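Local coordinates for YfkN protein (PDB 3GVE) that belongs to the calcineurin-like phosphoesterase family of metal-dependent proteins and binds a manganese and a magnesium ion side by side in a two-metal site, at residues V10-A16 / N54-V60; S94-L99 / T323-I328; P145-N149 / K202-A208; K164-F170 / D209-A215; P276-P280 / S306-I310. All coordinates share one frame; numbering follows the deposited sequence. Where two conformers were deposited one is given.

Interaction 1: residues V10-A16 / N54-V60; sequences VHLSILA and NPNTLLV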
# COMPACT_ATOMS: atom_id res chain seq x y z
N VAL A 10 -11.16 21.00 33.83
CA VAL A 10 -11.86 20.76 32.54
C VAL A 10 -11.30 19.46 31.92
O VAL A 10 -10.12 19.36 31.71
CB VAL A 10 -11.67 21.92 31.57
CG1 VAL A 10 -12.32 21.61 30.26
CG2 VAL A 10 -12.25 23.26 32.17
N HIS A 11 -12.16 18.51 31.59
CA HIS A 11 -11.68 17.34 30.87
C HIS A 11 -11.90 17.59 29.38
O HIS A 11 -13.03 17.65 28.95
CB HIS A 11 -12.41 16.08 31.36
CG HIS A 11 -12.05 14.84 30.61
ND1 HIS A 11 -12.87 13.73 30.60
CD2 HIS A 11 -10.97 14.52 29.86
CE1 HIS A 11 -12.30 12.78 29.88
NE2 HIS A 11 -11.16 13.24 29.40
N LEU A 12 -10.83 17.77 28.63
CA LEU A 12 -10.90 17.98 27.19
C LEU A 12 -10.42 16.70 26.49
O LEU A 12 -9.38 16.16 26.84
CB LEU A 12 -10.02 19.17 26.82
CG LEU A 12 -9.90 19.49 25.33
CD1 LEU A 12 -11.27 19.89 24.78
CD2 LEU A 12 -8.90 20.61 25.12
N SER A 13 -11.19 16.20 25.54
CA SER A 13 -10.80 15.02 24.76
C SER A 13 -10.51 15.45 23.34
O SER A 13 -11.22 16.25 22.77
CB SER A 13 -11.91 13.99 24.76
OG SER A 13 -12.10 13.45 26.04
N ILE A 14 -9.45 14.90 22.76
CA ILE A 14 -9.12 15.16 21.37
C ILE A 14 -9.13 13.83 20.64
O ILE A 14 -8.42 12.93 21.01
CB ILE A 14 -7.70 15.79 21.25
CG1 ILE A 14 -7.58 17.09 22.06
CG2 ILE A 14 -7.36 16.06 19.78
CD1 ILE A 14 -6.17 17.39 22.45
N LEU A 15 -9.95 13.74 19.61
CA LEU A 15 -10.01 12.54 18.76
C LEU A 15 -9.28 12.82 17.46
O LEU A 15 -9.40 13.91 16.94
CB LEU A 15 -11.46 12.19 18.47
CG LEU A 15 -12.40 12.12 19.69
CD1 LEU A 15 -13.80 11.73 19.21
CD2 LEU A 15 -11.90 11.13 20.73
N ALA A 16 -8.53 11.85 16.95
CA ALA A 16 -7.65 12.09 15.80
C ALA A 16 -7.61 10.97 14.79
O ALA A 16 -7.48 9.79 15.16
CB ALA A 16 -6.22 12.38 16.27
N ASN A 54 -17.95 12.47 26.23
CA ASN A 54 -17.52 13.77 26.76
C ASN A 54 -17.98 14.92 25.88
O ASN A 54 -17.58 14.99 24.73
CB ASN A 54 -15.99 13.77 26.88
CG ASN A 54 -15.43 15.06 27.48
OD1 ASN A 54 -16.15 15.96 27.85
ND2 ASN A 54 -14.12 15.12 27.59
N PRO A 55 -18.76 15.85 26.38
CA PRO A 55 -19.15 17.00 25.57
C PRO A 55 -17.97 17.86 25.08
O PRO A 55 -18.05 18.45 24.02
CB PRO A 55 -20.04 17.81 26.53
CG PRO A 55 -20.47 16.84 27.53
CD PRO A 55 -19.35 15.90 27.73
N ASN A 56 -16.89 17.91 25.86
CA ASN A 56 -15.72 18.68 25.48
C ASN A 56 -14.81 17.86 24.58
O ASN A 56 -13.76 17.43 24.98
CB ASN A 56 -14.92 19.13 26.72
CG ASN A 56 -15.76 19.84 27.77
OD1 ASN A 56 -16.58 20.69 27.49
ND2 ASN A 56 -15.48 19.51 29.00
N THR A 57 -15.24 17.62 23.36
CA THR A 57 -14.49 16.78 22.43
C THR A 57 -14.18 17.51 21.13
O THR A 57 -15.06 18.09 20.48
CB THR A 57 -15.24 15.45 22.15
OG1 THR A 57 -15.32 14.70 23.36
CG2 THR A 57 -14.50 14.62 21.12
N LEU A 58 -12.91 17.49 20.76
CA LEU A 58 -12.44 18.01 19.50
C LEU A 58 -12.09 16.85 18.58
O LEU A 58 -11.74 15.79 19.07
CB LEU A 58 -11.20 18.88 19.73
CG LEU A 58 -11.41 20.02 20.72
CD1 LEU A 58 -10.05 20.65 21.01
CD2 LEU A 58 -12.40 21.06 20.15
N LEU A 59 -12.17 17.08 17.28
CA LEU A 59 -11.88 16.08 16.27
C LEU A 59 -10.94 16.67 15.21
O LEU A 59 -11.23 17.67 14.60
CB LEU A 59 -13.18 15.58 15.64
CG LEU A 59 -13.05 14.65 14.42
CD1 LEU A 59 -12.37 13.33 14.80
CD2 LEU A 59 -14.45 14.39 13.84
N VAL A 60 -9.81 16.01 15.02
CA VAL A 60 -8.77 16.52 14.10
C VAL A 60 -8.26 15.43 13.18
O VAL A 60 -8.26 14.26 13.52
CB VAL A 60 -7.57 17.13 14.89
CG1 VAL A 60 -8.08 18.26 15.80
CG2 VAL A 60 -6.84 16.08 15.71

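Interaction 2: residues S94-L99 / T323-I328; sequences SVMNAL and TVTNTI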
# COMPACT_ATOMS: atom_id res chain seq x y z
N SER A 94 -16.07 16.98 1.92
CA SER A 94 -17.51 16.90 2.31
C SER A 94 -17.76 15.93 3.42
O SER A 94 -18.58 16.21 4.30
CB SER A 94 -18.38 16.53 1.13
OG SER A 94 -18.21 17.43 0.05
N VAL A 95 -17.07 14.79 3.41
CA VAL A 95 -17.21 13.83 4.53
C VAL A 95 -16.71 14.42 5.85
O VAL A 95 -17.32 14.32 6.90
CB VAL A 95 -16.47 12.49 4.23
CG1 VAL A 95 -16.49 11.58 5.40
CG2 VAL A 95 -17.15 11.79 3.02
N MSE A 96 -15.54 15.06 5.79
CA MSE A 96 -14.93 15.69 6.97
C MSE A 96 -15.82 16.81 7.56
O MSE A 96 -15.93 16.97 8.75
CB MSE A 96 -13.53 16.25 6.66
CG MSE A 96 -12.58 15.29 5.92
SE MSE A 96 -12.41 13.49 6.65
CE MSE A 96 -10.96 13.81 7.93
N ASN A 97 -16.49 17.53 6.67
CA ASN A 97 -17.40 18.60 7.01
C ASN A 97 -18.62 17.98 7.73
O ASN A 97 -19.09 18.45 8.75
CB ASN A 97 -17.86 19.38 5.78
CG ASN A 97 -16.79 20.37 5.27
OD1 ASN A 97 -15.81 20.66 5.96
ND2 ASN A 97 -17.03 20.90 4.10
N ALA A 98 -19.10 16.88 7.16
CA ALA A 98 -20.28 16.19 7.71
C ALA A 98 -20.00 15.61 9.09
O ALA A 98 -20.88 15.56 9.92
CB ALA A 98 -20.77 15.12 6.75
N LEU A 99 -18.77 15.17 9.32
CA LEU A 99 -18.34 14.64 10.62
C LEU A 99 -17.92 15.75 11.59
O LEU A 99 -17.54 15.49 12.73
CB LEU A 99 -17.18 13.66 10.44
CG LEU A 99 -17.49 12.33 9.76
CD1 LEU A 99 -16.24 11.50 9.55
CD2 LEU A 99 -18.51 11.55 10.59
N THR A 323 -23.47 8.71 8.34
CA THR A 323 -23.19 10.04 7.88
C THR A 323 -22.10 9.95 6.78
O THR A 323 -22.14 10.66 5.79
CB THR A 323 -22.72 10.95 9.03
OG1 THR A 323 -23.79 11.10 9.97
CG2 THR A 323 -22.26 12.38 8.58
N VAL A 324 -21.13 9.07 7.00
CA VAL A 324 -20.09 8.85 6.00
C VAL A 324 -20.67 8.27 4.73
O VAL A 324 -20.46 8.80 3.67
CB VAL A 324 -18.95 7.96 6.52
CG1 VAL A 324 -17.95 7.68 5.40
CG2 VAL A 324 -18.25 8.66 7.71
N THR A 325 -21.43 7.19 4.86
CA THR A 325 -21.99 6.52 3.70
C THR A 325 -22.88 7.45 2.89
O THR A 325 -22.73 7.52 1.69
CB THR A 325 -22.76 5.24 4.09
OG1 THR A 325 -21.89 4.37 4.79
CG2 THR A 325 -23.27 4.53 2.86
N ASN A 326 -23.78 8.15 3.56
CA ASN A 326 -24.70 9.03 2.86
C ASN A 326 -23.97 10.15 2.12
O ASN A 326 -24.32 10.53 1.02
CB ASN A 326 -25.73 9.63 3.83
CG ASN A 326 -26.79 8.64 4.27
OD1 ASN A 326 -26.90 7.56 3.73
ND2 ASN A 326 -27.56 9.00 5.27
N THR A 327 -22.94 10.69 2.76
CA THR A 327 -22.22 11.81 2.19
C THR A 327 -21.39 11.41 0.97
O THR A 327 -21.40 12.09 -0.02
CB THR A 327 -21.33 12.46 3.27
OG1 THR A 327 -22.16 12.85 4.37
CG2 THR A 327 -20.66 13.70 2.73
N ILE A 328 -20.72 10.28 1.06
CA ILE A 328 -19.79 9.86 0.00
C ILE A 328 -20.39 8.93 -1.06
O ILE A 328 -19.77 8.69 -2.05
CB ILE A 328 -18.55 9.16 0.63
CG1 ILE A 328 -17.35 9.22 -0.33
CG2 ILE A 328 -18.88 7.72 1.03
CD1 ILE A 328 -16.82 10.63 -0.57

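Interaction 3: residues P145-N149 / K202-A208; sequences PYVIN and KMKAEGA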
# COMPACT_ATOMS: atom_id res chain seq x y z
N PRO A 145 -0.85 29.28 9.12
CA PRO A 145 0.14 28.61 9.97
C PRO A 145 -0.42 27.98 11.23
O PRO A 145 0.13 26.92 11.68
CB PRO A 145 1.18 29.68 10.26
CG PRO A 145 0.38 30.93 10.25
CD PRO A 145 -0.65 30.75 9.09
N TYR A 146 -1.48 28.55 11.76
CA TYR A 146 -2.10 28.06 12.97
C TYR A 146 -3.43 28.78 13.05
O TYR A 146 -3.63 29.74 12.33
CB TYR A 146 -1.23 28.35 14.21
CG TYR A 146 -1.14 29.82 14.55
CD1 TYR A 146 -2.12 30.44 15.30
CD2 TYR A 146 -0.07 30.60 14.12
CE1 TYR A 146 -2.06 31.79 15.61
CE2 TYR A 146 -0.00 31.95 14.43
CZ TYR A 146 -1.00 32.53 15.18
OH TYR A 146 -0.94 33.88 15.49
N VAL A 147 -4.27 28.26 13.95
CA VAL A 147 -5.57 28.95 14.26
C VAL A 147 -5.76 28.80 15.73
O VAL A 147 -5.30 27.82 16.35
CB VAL A 147 -6.73 28.37 13.43
CG1 VAL A 147 -6.53 28.58 11.95
CG2 VAL A 147 -7.00 26.98 13.81
N ILE A 148 -6.43 29.73 16.28
CA ILE A 148 -6.87 29.72 17.67
C ILE A 148 -8.37 29.97 17.75
O ILE A 148 -8.86 30.93 17.19
CB ILE A 148 -6.12 30.79 18.51
CG1 ILE A 148 -4.62 30.52 18.48
CG2 ILE A 148 -6.59 30.80 19.94
CD1 ILE A 148 -3.79 31.71 18.95
N ASN A 149 -9.08 29.07 18.42
CA ASN A 149 -10.53 29.16 18.60
C ASN A 149 -10.83 29.22 20.08
O ASN A 149 -10.35 28.41 20.84
CB ASN A 149 -11.23 27.92 18.03
CG ASN A 149 -10.98 27.71 16.58
OD1 ASN A 149 -10.93 28.65 15.83
ND2 ASN A 149 -10.82 26.46 16.19
N LYS A 202 4.15 33.13 18.95
CA LYS A 202 3.11 33.96 18.40
C LYS A 202 1.77 33.46 18.87
O LYS A 202 0.91 34.24 19.16
CB LYS A 202 3.18 33.91 16.90
CG LYS A 202 4.50 34.29 16.40
CD LYS A 202 4.32 34.78 15.03
CE LYS A 202 4.82 33.83 14.04
NZ LYS A 202 5.99 34.46 13.43
N MSE A 203 1.60 32.14 18.91
CA MSE A 203 0.35 31.57 19.36
C MSE A 203 0.12 31.91 20.82
O MSE A 203 -0.99 32.25 21.20
CB MSE A 203 0.34 30.04 19.17
CG MSE A 203 0.50 29.60 17.73
SE MSE A 203 0.62 27.65 17.56
CE MSE A 203 -1.26 27.22 17.93
N LYS A 204 1.17 31.81 21.65
CA LYS A 204 1.00 32.17 23.03
C LYS A 204 0.64 33.67 23.15
O LYS A 204 -0.23 34.03 23.92
CB LYS A 204 2.25 31.80 23.81
CG LYS A 204 2.47 30.29 23.93
CD LYS A 204 1.19 29.56 24.26
CE LYS A 204 1.03 29.31 25.75
NZ LYS A 204 -0.12 28.41 26.07
N ALA A 205 1.29 34.51 22.36
CA ALA A 205 0.96 35.98 22.33
C ALA A 205 -0.48 36.20 22.01
O ALA A 205 -1.10 37.13 22.63
CB ALA A 205 1.89 36.67 21.32
N GLU A 206 -1.03 35.50 21.04
CA GLU A 206 -2.43 35.62 20.68
C GLU A 206 -3.40 34.92 21.62
O GLU A 206 -4.63 34.91 21.32
CB GLU A 206 -2.65 35.22 19.20
CG GLU A 206 -1.79 35.99 18.23
CD GLU A 206 -2.10 37.52 18.22
OE1 GLU A 206 -3.22 37.90 18.65
OE2 GLU A 206 -1.21 38.29 17.74
N GLY A 207 -2.90 34.39 22.72
CA GLY A 207 -3.78 33.91 23.76
C GLY A 207 -4.07 32.42 23.82
O GLY A 207 -4.86 32.00 24.62
N ALA A 208 -3.40 31.63 23.00
CA ALA A 208 -3.64 30.19 23.06
C ALA A 208 -3.41 29.65 24.46
O ALA A 208 -2.36 29.86 25.02
CB ALA A 208 -2.76 29.45 22.05

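Interaction 4: residues K164-F170 / D209-A215; sequences KVGYIGF and DVIIALA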
# COMPACT_ATOMS: atom_id res chain seq x y z
N LYS A 164 -8.91 28.99 24.99
CA LYS A 164 -8.46 29.22 23.59
C LYS A 164 -7.56 28.06 23.17
O LYS A 164 -6.55 27.81 23.77
CB LYS A 164 -7.75 30.51 23.48
CG LYS A 164 -8.63 31.71 23.33
CD LYS A 164 -7.82 33.04 23.22
CE LYS A 164 -8.79 34.25 23.32
NZ LYS A 164 -8.09 35.39 22.71
N VAL A 165 -8.05 27.32 22.18
CA VAL A 165 -7.34 26.15 21.64
C VAL A 165 -6.72 26.54 20.32
O VAL A 165 -7.40 27.03 19.40
CB VAL A 165 -8.31 24.98 21.44
CG1 VAL A 165 -7.60 23.71 20.94
CG2 VAL A 165 -8.98 24.66 22.80
N GLY A 166 -5.45 26.28 20.20
CA GLY A 166 -4.69 26.51 18.99
C GLY A 166 -4.32 25.23 18.26
O GLY A 166 -4.03 24.22 18.93
N TYR A 167 -4.31 25.25 16.95
CA TYR A 167 -3.84 24.12 16.18
C TYR A 167 -2.70 24.61 15.31
O TYR A 167 -2.79 25.64 14.68
CB TYR A 167 -4.95 23.58 15.28
CG TYR A 167 -6.23 23.20 16.01
CD1 TYR A 167 -6.43 21.92 16.51
CD2 TYR A 167 -7.24 24.14 16.17
CE1 TYR A 167 -7.61 21.60 17.16
CE2 TYR A 167 -8.42 23.81 16.81
CZ TYR A 167 -8.60 22.54 17.30
OH TYR A 167 -9.79 22.23 17.94
N ILE A 168 -1.64 23.81 15.27
CA ILE A 168 -0.50 24.05 14.40
C ILE A 168 -0.18 22.74 13.70
O ILE A 168 -0.33 21.68 14.27
CB ILE A 168 0.73 24.58 15.20
CG1 ILE A 168 1.89 24.95 14.26
CG2 ILE A 168 1.18 23.58 16.28
CD1 ILE A 168 3.04 25.74 14.95
N GLY A 169 0.27 22.81 12.46
CA GLY A 169 0.57 21.60 11.70
C GLY A 169 1.93 21.63 11.04
O GLY A 169 2.44 22.67 10.72
N PHE A 170 2.48 20.44 10.81
CA PHE A 170 3.80 20.24 10.21
C PHE A 170 3.81 19.09 9.21
O PHE A 170 3.13 18.10 9.41
CB PHE A 170 4.86 19.94 11.28
CG PHE A 170 4.82 20.87 12.44
CD1 PHE A 170 5.37 22.14 12.34
CD2 PHE A 170 4.21 20.50 13.61
CE1 PHE A 170 5.31 23.01 13.41
CE2 PHE A 170 4.15 21.36 14.68
CZ PHE A 170 4.70 22.63 14.58
N ASP A 209 -4.40 28.95 25.00
CA ASP A 209 -4.29 28.28 26.30
C ASP A 209 -3.82 26.83 26.16
O ASP A 209 -3.12 26.32 27.01
CB ASP A 209 -5.63 28.30 27.01
CG ASP A 209 -6.07 29.68 27.40
OD1 ASP A 209 -5.25 30.38 28.02
OD2 ASP A 209 -7.20 30.02 27.07
N VAL A 210 -4.27 26.18 25.09
CA VAL A 210 -3.94 24.78 24.79
C VAL A 210 -3.49 24.73 23.35
O VAL A 210 -4.14 25.30 22.50
CB VAL A 210 -5.18 23.87 24.96
CG1 VAL A 210 -4.87 22.44 24.50
CG2 VAL A 210 -5.66 23.89 26.40
N ILE A 211 -2.36 24.09 23.10
CA ILE A 211 -1.82 24.01 21.75
C ILE A 211 -1.73 22.54 21.30
O ILE A 211 -1.11 21.72 21.97
CB ILE A 211 -0.41 24.69 21.64
CG1 ILE A 211 -0.54 26.22 21.80
CG2 ILE A 211 0.25 24.34 20.30
CD1 ILE A 211 0.78 26.95 21.84
N ILE A 212 -2.37 22.25 20.16
CA ILE A 212 -2.41 20.84 19.60
C ILE A 212 -1.61 20.86 18.34
O ILE A 212 -1.86 21.67 17.41
CB ILE A 212 -3.86 20.44 19.34
CG1 ILE A 212 -4.65 20.42 20.67
CG2 ILE A 212 -3.85 19.03 18.73
CD1 ILE A 212 -6.14 20.37 20.47
N ALA A 213 -0.58 20.01 18.29
CA ALA A 213 0.22 19.87 17.08
C ALA A 213 -0.31 18.75 16.21
O ALA A 213 -0.35 17.58 16.70
CB ALA A 213 1.68 19.55 17.48
N LEU A 214 -0.68 19.08 14.98
CA LEU A 214 -1.00 18.09 13.97
C LEU A 214 0.32 17.84 13.22
O LEU A 214 0.63 18.46 12.23
CB LEU A 214 -2.12 18.62 13.08
CG LEU A 214 -3.35 19.12 13.87
CD1 LEU A 214 -4.42 19.66 12.95
CD2 LEU A 214 -3.94 18.07 14.80
N ALA A 215 1.09 16.92 13.78
CA ALA A 215 2.44 16.67 13.32
C ALA A 215 2.45 15.50 12.36
O ALA A 215 2.45 14.36 12.78
CB ALA A 215 3.35 16.41 14.51

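Interaction 5: residues P276-P280 / S306-I310; sequences PVVMP and SKGSI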
# COMPACT_ATOMS: atom_id res chain seq x y z
N PRO A 276 1.16 14.09 25.84
CA PRO A 276 0.47 12.96 25.21
C PRO A 276 0.66 12.98 23.69
O PRO A 276 0.60 14.04 23.06
CB PRO A 276 -1.00 13.18 25.59
CG PRO A 276 -1.12 14.63 25.86
CD PRO A 276 0.22 15.09 26.37
N VAL A 277 0.89 11.80 23.15
CA VAL A 277 1.11 11.59 21.73
C VAL A 277 0.32 10.37 21.30
O VAL A 277 0.30 9.37 21.99
CB VAL A 277 2.60 11.28 21.45
CG1 VAL A 277 2.84 11.01 19.96
CG2 VAL A 277 3.48 12.43 21.96
N VAL A 278 -0.33 10.47 20.15
CA VAL A 278 -1.00 9.31 19.58
C VAL A 278 -0.66 9.17 18.10
O VAL A 278 -0.50 10.16 17.40
CB VAL A 278 -2.55 9.35 19.79
CG1 VAL A 278 -2.87 9.33 21.30
CG2 VAL A 278 -3.17 10.57 19.11
N MSE A 279 -0.57 7.93 17.65
CA MSE A 279 -0.37 7.61 16.24
C MSE A 279 -1.31 6.45 15.91
O MSE A 279 -1.02 5.29 16.19
CB MSE A 279 1.08 7.22 15.93
CG MSE A 279 1.28 6.84 14.45
SE MSE A 279 3.02 6.06 14.10
CE MSE A 279 4.12 7.61 14.40
N PRO A 280 -2.45 6.79 15.33
CA PRO A 280 -3.49 5.79 15.10
C PRO A 280 -3.41 5.09 13.75
O PRO A 280 -4.32 5.12 12.96
CB PRO A 280 -4.78 6.60 15.24
CG PRO A 280 -4.41 7.95 14.77
CD PRO A 280 -2.99 8.16 15.27
N SER A 306 -2.73 13.89 31.80
CA SER A 306 -2.96 13.64 30.34
C SER A 306 -2.86 12.18 30.08
O SER A 306 -2.26 11.42 30.86
CB SER A 306 -1.93 14.38 29.52
OG SER A 306 -0.69 13.93 29.78
N LYS A 307 -3.40 11.73 28.97
CA LYS A 307 -3.23 10.34 28.54
C LYS A 307 -3.37 10.31 27.02
O LYS A 307 -4.24 11.00 26.49
CB LYS A 307 -4.31 9.47 29.18
CG LYS A 307 -4.21 7.98 28.86
CD LYS A 307 -5.35 7.22 29.56
CE LYS A 307 -5.49 5.82 29.04
NZ LYS A 307 -4.39 4.99 29.45
N GLY A 308 -2.53 9.52 26.32
CA GLY A 308 -2.70 9.19 24.91
C GLY A 308 -3.03 7.73 24.76
O GLY A 308 -2.32 6.87 25.35
N SER A 309 -4.03 7.40 23.98
CA SER A 309 -4.39 6.01 23.71
C SER A 309 -4.90 5.87 22.31
O SER A 309 -5.22 6.89 21.64
CB SER A 309 -5.48 5.57 24.71
OG SER A 309 -6.64 6.31 24.64
N ILE A 310 -4.91 4.66 21.79
CA ILE A 310 -5.50 4.44 20.48
C ILE A 310 -6.48 3.30 20.64
O ILE A 310 -6.31 2.45 21.48
CB ILE A 310 -4.44 4.12 19.41
CG1 ILE A 310 -3.52 2.97 19.87
CG2 ILE A 310 -3.60 5.38 19.09
CD1 ILE A 310 -2.53 2.53 18.81

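Interaction 1: residues V10-A16 / N54-V60
Asn54 extends its amide away from its own backbone N (chi1 -177°) and Asn56 folds its amide back beside its N (chi1 -52°), and the two groups converge on one backbone oxygen, His11 O. Asn54 ND2 and Asn56 ND2 each lie 3.1 Å from His11 O and reach it from opposite faces of its carbonyl plane, so neither uses an in-plane lone pair. The second N-H of Asn54 ND2 goes to Ser13 OG (3.0 Å), and the same nitrogen sits over the centre of the His11 imidazole, 3.5 Å above the ring. Asparagine suits both positions: a short, flat group whose NH2 can donate twice while its oxygen accepts. Asn54 OD1 accepts from the backbone N of Asn56 in an Asx turn, which fixes the bend just before the strand. Beyond it, residues 10-16 and 57-60 run as parallel neighbours in the sheet, as expected for a beta-alpha-beta crossover through helix 40-53, part of the layered fold of calcineurin-like phosphoesterases. Ser13 N to Asn56 O, Leu58 N to Ser13 O, Leu15 N to Leu58 O and Val60 N to Leu15 O join the backbones. On one face Leu15 CD1 meets Thr57 CG2 at 3.5 Å, and Leu59 CD1 lies 3.9 Å from Leu15 CB, beneath helix 40-53. The other face is aliphatic: Leu12 CD1 touches Leu58 CD1 at 4.0 Å, and Val60 CG2 touches both Ile14 CG2 and Ala16 CB. Asp291 takes up the polar ends of His11 and Ser13, while Asn56 ND2 also donates to Ile154 O.

Interaction 2: residues S94-L99 / T323-I328
Helix-to-helix packing brings the end of helix 91-98 against the start of the C-terminal helix 322-340. The local axes approach to 9.2 Å and their directions differ by 142°, a roughly antiparallel crossing. Val95 is at its buried side, and its two methyls divide the work: CG1 faces Val324 CG2 at 4.1 Å, while CG2 meets Ile328 CD1 at 3.8 Å. Val324 CG2 also reaches Leu99 CD1 (3.9 Å), so a compact branched residue fills the angle between two partners. Nearer the surface, small side chains let the backbones come close. Ala98 CB rests 3.6 Å from Thr323 CG2 and equally near Thr327 OG1. Thr327 is turned with CG2 anti to its backbone N, which sends this methyl to Ser94 O (3.6 Å) and puts OG1 back beside its own helix, where it donates to Thr323 O at 2.6 Å. Threonine thus offers carbon to the neighbouring helix while its hydroxyl is satisfied one turn earlier. Helix 40-53 covers the same core, with Leu40 against Val95 and Ala41 and Ala44 against Val324. The result is a pair of roughly antiparallel helices with an apolar interface, which holds the C-terminal helix to the helical layer of the phosphoesterase fold.

Interaction 3: residues P145-N149 / K202-A208
A selenomethionine side chain lies across the face of a tyrosine: Met203 CG stands over the centre of the Tyr146 ring, 3.6 Å from the centroid and only 13° off the ring normal, a CH-pi contact. SE follows obliquely, 4.8 Å from the same centroid, as a Met-aromatic contact. The two side chains slide past each other in opposite directions, and the bend at chi3 of Met203 (73°) brings CE back to 3.9 Å from Tyr146 CB. A long, flexible, apolar chain is well suited to lying over a flat ring. In Tyr146 a chi1 of 68° sets CG between the backbone N and the carbonyl carbon, which directs the ring along the helix end, where OH lies 3.6 Å from Glu206 CG. The contact joins strand 146-154 to the C-terminal end of helix 192-205, which closes in a Schellman motif: Ala208 N bonds to Met203 O, Gly207 N to Lys204 O, and Gly207 takes the positive phi of the C-prime position. Ile148, also pointing toward the helix, slips its CD1 under this ending. There the methyl lies 3.6 Å from Met203 O, 3.7 Å from Glu206 CB and 4.0 Å from Ala208 CB. The small side chain of Ala208 lets CD1 come in beside the helix end, whereas Glu206 contributes only its aliphatic part and directs its carboxylate away. Met203 continues inward to Ile168 and Ile211 of the neighbouring strands.

Interaction 4: residues K164-F170 / D209-A215
Tyr167 and Ile212 lie side by side and point the same way, with Tyr167 CE1 3.8 Å from Ile212 CD1 and the methyl meeting the ring obliquely. Ile212 CD1 is also touched by Val165 CG1 at 3.7 Å, coming from a side chain that crosses it at a slant. These three, with Val210 and Leu214, form the face turned toward strand 57-61, where Leu58 packs on Val165 and Tyr167; branched aliphatics and one large ring fill this interior. On the other face Phe170 presents its ring edge to Ala213, CE2 lying 4.1 Å from CB, and the small alanine lets the ring settle close to the strand. Ile168 CG2 stands near both Ile211 CG2 and Ala213 CB on that side, under helix 192-205. Glycine keeps the strand slim at Gly166 and Gly169, with Gly169 CA 3.2 Å from Leu214 O. At the beginning of the pair Asp209, its CG turned beside its own N (chi1 -66°), brings OD2 to the backbone N of Lys164 at 2.9 Å, the N-H meeting OD2 on its anti side, nearly straight at 175°. Lys164 O is gripped twice, by Asp209 N (2.7 Å) and Val210 N (3.1 Å), which fixes the start of the register. From there the backbones run parallel, bonded through Gly166, Ile212, Ile168, Leu214 and Phe170. Two parallel strands connected through helix 192-205 are typical of the beta-alpha-beta architecture of the calcineurin-like phosphoesterase fold, and the chain passes directly from Ala215 to the magnesium ligand His216.

Interaction 5: residues P276-P280 / S306-I310
Residues 276-280 and 306-310 run nearly parallel, their directions differing by 8°, and their axes come within 5.6 Å, yet they belong to different sheets and share no backbone hydrogen bonds. The CA atoms come nearest at Pro276 and Gly308, 4.9 Å apart. Glycine fits here because a CB would run into Val277 O; its bare CA instead receives Val278 CG1 at 3.6 Å. The same methyl, placed anti to the carbonyl carbon of Val278 (chi1 -63°), continues to Ser309 O at 3.4 Å. Pro276 lays its ring over the neighbouring strand, with CD 3.7 Å from Ser306 OG. Proline, lacking an N-H, has no backbone donor to satisfy on this side, and its ring gives a compact apolar surface. At the other end Ile310 turns its CG2 into the joint, 4.2 Å from Val278 CB. The same CG2 lies 4.0 Å from Pro280 CA and also rests on Met279 O, so one methyl touches three residues. Strand 286-297 closes the joint, with Ile290 against Pro276 and Val278, while Val277 and Met279 point away toward strand 244-247 and Phe254. Carbon meets carbon, or lies against a serine oxygen and carbonyl oxygens without hydrogen bonds, so the attachment of these strands depends on shape and burial, and their directional hydrogen bonds are left to the two sheets.

Overall arrangement
From the N terminus, interaction 1 is the first to close, pairing strand 9-17 with strand 57-61 round helix 40-53. Interaction 2 opens next and closes last: its loop from 94-99 to 323-328 encloses interactions 3, 4 and 5. Interactions 3 and 4 cross, since their segments alternate along the chain, and they share strand pairing between 146-154 and 160-170 and the turn from helix 192-205 into strand 210-215. Interaction 5 follows in series and joins the larger sheet to the smaller one, which also holds interaction 1. Interactions 1 and 4 touch between the sheets, through Leu58 and Tyr167 among others, whereas Leu59 and Leu99 link interaction 1 to the helices of interaction 2.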